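Phosphoribosylaminoimidazole-succinocarboxamide synthase (Ehrlichia chaffeensis str. Arkansas, PDB 3KRE) catalyses the ATP-dependent joining of L-aspartate to 5-amino-1-(5-phospho-D-ribosyl)imidazole-4-carboxylate, giving SAICAR in de novo purine biosynthesis. Local coordinates at residues 87-91 against 211-216; 103-108 against 200-204. One frame throughout, in Å; residues are numbered along the deposited sequence.

In the fold
Contacts 1 and 2 lie side by side, their centres about 7 Å apart, and both reach the branched antiparallel sheet of this ATP-binding ligase. Along the chain the second is nested inside the loop that the first closes. Strand 192-204 is the neighbour of strand 213-214, and the two follow each other in the chain. Backbone polar pairs join the two contacts: His90 O lies 2.8 Å from Lys103 N, and Ala215 N lies 2.8 Å from Glu200 O, both probable hydrogen bonds. Side chains also touch, with Ala215 CB 3.5 Å from Ile107 CD1 and Leu212 CD2 3.6 Å from Ile108 CD1. The Thr106 side chain lies about 3 Å from 1,2-ethanediol, probably from the crystallisation liquor.

Contact 1: 87-91 against 211-216; sequences IKTHF and DLFLAD
Lys88 and Asp211 meet at the solvent-facing end of this contact, where NZ of Lys88 forms a salt bridge of 2.8 Å to OD2 of Asp211. The lysine is extended beyond CG and crosses the aspartate at about a right angle, its ammonium taking the anti lone pair of OD2. That oxygen has a second cationic partner, Lys171, while OD1 accepts from Leu212 N from above the carboxylate plane; the carboxylate is therefore gripped at both oxygens, which probably favours its charged form. Nearer the backbone, CB of Lys88 sits off-centre against the Phe213 ring, 4.2 Å from its centroid in a CH-pi contact.

Two backbone bonds frame the single beta bridge between Thr89 and Leu214. Leu214 N donates to Lys88 O at 2.9 Å, and His90 N donates to Leu214 O at 2.8 Å. A water donates to both Lys88 O and Leu212 O, so it extends the link beyond the bridge. With CG of His90 between its backbone N and carbonyl carbon (chi1 70°), the imidazole swings over the opposing chain: CA of Ala215 stands over the ring centre, 3.6 Å from the centroid. Next to it, Thr89 OG1 accepts from Phe91 N in an ST turn, which ties down the chain just past the bridge.

Asp216, at the far end, directs its carboxylate to Lys198 and Lys34. Helix 67-84 packs on Thr89 through Ile83, on His90 through Met79 and on Leu214 through Leu82, while helix 166-189 meets Ile87 and Leu212. His90 and Ala215 also touch strand 99-107, and Leu212, Phe213 and Leu214 rest on strand 192-204, so the loop leaving helix 67-84 is joined to the sheet here.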
# COMPACT_ATOMS: atom_id res chain seq x y z
N ILE A 87 -5.04 1.30 14.65
CA ILE A 87 -4.07 0.53 13.88
C ILE A 87 -2.65 1.06 14.17
O ILE A 87 -2.43 2.28 14.17
CB ILE A 87 -4.34 0.60 12.36
CG1 ILE A 87 -5.78 0.11 12.02
CG2 ILE A 87 -3.29 -0.17 11.61
CD1 ILE A 87 -6.11 -1.38 12.34
N LYS A 88 -1.73 0.14 14.48
CA LYS A 88 -0.33 0.48 14.74
C LYS A 88 0.37 0.65 13.40
O LYS A 88 0.25 -0.23 12.52
CB LYS A 88 0.34 -0.63 15.56
CG LYS A 88 -0.34 -0.87 16.90
CD LYS A 88 0.31 -1.95 17.77
CE LYS A 88 -0.57 -2.17 19.02
NZ LYS A 88 0.03 -3.19 19.94
N THR A 89 1.12 1.74 13.24
CA THR A 89 1.76 2.03 11.95
C THR A 89 3.17 2.56 12.18
O THR A 89 3.52 2.93 13.32
CB THR A 89 1.03 3.10 11.15
OG1 THR A 89 1.30 4.38 11.70
CG2 THR A 89 -0.48 2.87 11.13
N HIS A 90 3.94 2.64 11.11
CA HIS A 90 5.27 3.23 11.21
C HIS A 90 5.27 4.77 11.15
O HIS A 90 6.30 5.42 11.31
CB HIS A 90 6.20 2.66 10.14
CG HIS A 90 5.88 3.08 8.75
ND1 HIS A 90 6.77 2.88 7.71
CD2 HIS A 90 4.84 3.75 8.23
CE1 HIS A 90 6.25 3.35 6.59
NE2 HIS A 90 5.08 3.90 6.87
N PHE A 91 4.10 5.36 11.00
CA PHE A 91 4.06 6.80 10.71
C PHE A 91 4.34 7.64 11.96
O PHE A 91 3.72 7.43 13.04
CB PHE A 91 2.72 7.17 10.10
CG PHE A 91 2.56 8.65 9.89
CD1 PHE A 91 3.08 9.27 8.77
CD2 PHE A 91 1.87 9.42 10.83
CE1 PHE A 91 2.95 10.64 8.60
CE2 PHE A 91 1.71 10.81 10.66
CZ PHE A 91 2.25 11.41 9.53
N ASP A 211 4.44 -6.04 18.16
CA ASP A 211 3.22 -6.25 17.37
C ASP A 211 3.55 -5.90 15.91
O ASP A 211 4.68 -5.50 15.59
CB ASP A 211 2.08 -5.42 17.96
CG ASP A 211 0.67 -5.91 17.57
OD1 ASP A 211 0.50 -6.85 16.75
OD2 ASP A 211 -0.28 -5.33 18.14
N LEU A 212 2.58 -6.09 15.02
CA LEU A 212 2.74 -5.86 13.61
C LEU A 212 2.40 -4.40 13.32
O LEU A 212 1.31 -3.91 13.69
CB LEU A 212 1.78 -6.79 12.85
CG LEU A 212 2.05 -8.29 13.03
CD1 LEU A 212 0.93 -9.14 12.33
CD2 LEU A 212 3.45 -8.65 12.53
N PHE A 213 3.35 -3.69 12.73
CA PHE A 213 3.18 -2.28 12.39
C PHE A 213 2.98 -2.15 10.92
O PHE A 213 3.81 -2.61 10.14
CB PHE A 213 4.41 -1.48 12.81
CG PHE A 213 4.48 -1.32 14.32
CD1 PHE A 213 4.04 -0.16 14.93
CD2 PHE A 213 4.89 -2.38 15.11
CE1 PHE A 213 4.06 -0.03 16.31
CE2 PHE A 213 4.89 -2.26 16.53
CZ PHE A 213 4.51 -1.09 17.10
N LEU A 214 1.95 -1.43 10.53
CA LEU A 214 1.74 -1.15 9.12
C LEU A 214 2.86 -0.24 8.58
O LEU A 214 3.20 0.80 9.18
CB LEU A 214 0.38 -0.50 8.88
CG LEU A 214 -0.05 -0.41 7.42
CD1 LEU A 214 -0.33 -1.80 6.84
CD2 LEU A 214 -1.29 0.48 7.36
N ALA A 215 3.41 -0.62 7.44
CA ALA A 215 4.57 0.09 6.87
C ALA A 215 4.31 0.44 5.40
O ALA A 215 3.16 0.55 4.98
CB ALA A 215 5.78 -0.77 7.04
N ASP A 216 5.38 0.63 4.62
CA ASP A 216 5.27 1.02 3.20
C ASP A 216 4.32 2.20 3.02
O ASP A 216 4.47 3.18 3.76
CB ASP A 216 4.90 -0.16 2.32
CG ASP A 216 5.21 0.10 0.85
OD1 ASP A 216 6.37 0.39 0.57
OD2 ASP A 216 4.30 0.13 0.01
O HOH W 1 -0.85 -2.83 12.39

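Contact 2: 103-108 against 200-204; sequences KKITII and EFGKL
Thr106 and Lys203 are paired by two backbone hydrogen bonds: Thr106 N donates to Lys203 O at 2.9 Å, and Lys203 N returns a bond to Thr106 O, also 2.9 Å. A third, from Ile108 N to Phe201 O at 2.9 Å, continues the pairing. Beyond it, one water accepts from Phe201 N and lies within hydrogen-bonding distance of Ile108 O, to which it probably donates. The polar ends of Glu200 and Lys203 look to other parts of the chain: Glu200 OE2 forms salt bridges with Lys144 and Lys198, and Lys203 NZ with Glu168.

This is an antiparallel beta ladder joining strand 99-107 to strand 192-204 within the branched sheet, the axes of 105-107 and 201-204 running at 143° to each other. Thr106 with Lys203 is its hydrogen-bonded pair and Ile107 with Gly202 a non-hydrogen-bonded one. At that second pair the backbones draw in until the two CA atoms stand 3.9 Å apart, a closeness consistent with glycine, which has no CB to press on Ile105 CD1 and Thr106 O.

Ile105 and Ile107 occupy the space beside the glycine. CG1 of Ile105 lies between its backbone N and carbonyl carbon (chi1 59°), which carries CD1 over the glycine to 3.6 Å from Gly202 CA. Its other branch, CG2, meets CD2 of Leu204 at 3.9 Å. The end of Lys103, CE and NZ, also lies against that leucine methyl, its chain bending at the last two torsions. CG2 of Ile107 touches Phe201 O and Glu200 OE1, the side chains of Ile107 and Glu200 crossing at about a right angle. On the sheet face of Lys203, Ile108 sets CD1 4.0 Å from Lys203 CG; Ile108 also packs on Leu164, while Ile105 and Leu204 both touch Phe213.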
# COMPACT_ATOMS: atom_id res chain seq x y z
N LYS A 103 9.06 5.22 11.76
CA LYS A 103 9.81 4.32 12.64
C LYS A 103 10.72 3.45 11.79
O LYS A 103 10.29 2.95 10.78
CB LYS A 103 8.85 3.41 13.42
CG LYS A 103 7.95 4.12 14.43
CD LYS A 103 7.08 3.11 15.26
CE LYS A 103 7.35 3.15 16.78
NZ LYS A 103 8.77 3.37 17.11
N LYS A 104 11.93 3.21 12.24
CA LYS A 104 12.78 2.24 11.61
C LYS A 104 12.35 0.87 12.14
O LYS A 104 12.52 0.55 13.32
CB LYS A 104 14.25 2.53 11.89
CG LYS A 104 15.21 1.65 11.06
CD LYS A 104 16.67 2.00 11.31
CE LYS A 104 17.57 1.37 10.21
NZ LYS A 104 19.04 1.71 10.42
N ILE A 105 11.84 0.04 11.25
CA ILE A 105 11.39 -1.31 11.58
C ILE A 105 11.92 -2.34 10.56
O ILE A 105 12.35 -1.98 9.47
CB ILE A 105 9.84 -1.38 11.67
CG1 ILE A 105 9.19 -0.96 10.36
CG2 ILE A 105 9.30 -0.52 12.82
CD1 ILE A 105 7.66 -1.20 10.38
N THR A 106 11.89 -3.62 10.95
CA THR A 106 12.22 -4.68 10.02
C THR A 106 10.98 -5.15 9.31
O THR A 106 10.02 -5.53 9.97
CB THR A 106 12.93 -5.85 10.70
OG1 THR A 106 14.14 -5.33 11.29
CG2 THR A 106 13.34 -6.88 9.68
N ILE A 107 11.00 -5.07 7.99
CA ILE A 107 9.80 -5.36 7.21
C ILE A 107 9.73 -6.87 7.06
O ILE A 107 10.73 -7.52 6.76
CB ILE A 107 9.83 -4.67 5.84
CG1 ILE A 107 9.92 -3.15 6.01
CG2 ILE A 107 8.56 -5.00 5.01
CD1 ILE A 107 8.77 -2.57 6.80
N ILE A 108 8.56 -7.43 7.31
CA ILE A 108 8.28 -8.84 7.06
C ILE A 108 8.13 -9.02 5.53
O ILE A 108 7.44 -8.27 4.88
CB ILE A 108 7.01 -9.28 7.82
CG1 ILE A 108 7.20 -9.13 9.33
CG2 ILE A 108 6.55 -10.71 7.41
CD1 ILE A 108 5.97 -8.72 10.01
N GLU A 200 2.01 -3.94 3.64
CA GLU A 200 3.20 -4.55 4.19
C GLU A 200 3.31 -4.17 5.63
O GLU A 200 2.94 -3.04 6.02
CB GLU A 200 4.47 -4.05 3.46
CG GLU A 200 4.51 -4.50 2.02
CD GLU A 200 5.72 -3.98 1.29
OE1 GLU A 200 6.80 -3.82 1.92
OE2 GLU A 200 5.60 -3.78 0.07
N PHE A 201 3.82 -5.10 6.43
CA PHE A 201 3.97 -4.87 7.85
C PHE A 201 5.41 -5.10 8.25
O PHE A 201 6.14 -5.84 7.59
CB PHE A 201 3.10 -5.85 8.62
CG PHE A 201 1.59 -5.60 8.49
CD1 PHE A 201 0.89 -4.90 9.47
CD2 PHE A 201 0.89 -6.11 7.40
CE1 PHE A 201 -0.50 -4.70 9.32
CE2 PHE A 201 -0.50 -5.87 7.28
CZ PHE A 201 -1.16 -5.21 8.24
N GLY A 202 5.79 -4.53 9.39
CA GLY A 202 7.10 -4.77 9.96
C GLY A 202 7.02 -4.83 11.47
O GLY A 202 5.95 -4.66 12.05
N LYS A 203 8.14 -5.12 12.09
CA LYS A 203 8.18 -5.25 13.53
C LYS A 203 9.31 -4.41 14.06
O LYS A 203 10.33 -4.18 13.34
CB LYS A 203 8.36 -6.72 13.92
CG LYS A 203 7.13 -7.56 13.64
CD LYS A 203 7.08 -8.80 14.49
CE LYS A 203 7.83 -9.94 13.91
NZ LYS A 203 7.81 -11.11 14.90
N LEU A 204 9.12 -3.95 15.31
CA LEU A 204 10.13 -3.15 15.97
C LEU A 204 11.39 -3.93 16.15
O LEU A 204 11.41 -5.16 16.45
CB LEU A 204 9.69 -2.57 17.32
CG LEU A 204 8.39 -1.76 17.43
CD1 LEU A 204 7.99 -1.54 18.89
CD2 LEU A 204 8.53 -0.42 16.69
O HOH W 2 4.65 -7.54 5.46
O HOH W 3 7.49 -7.00 2.08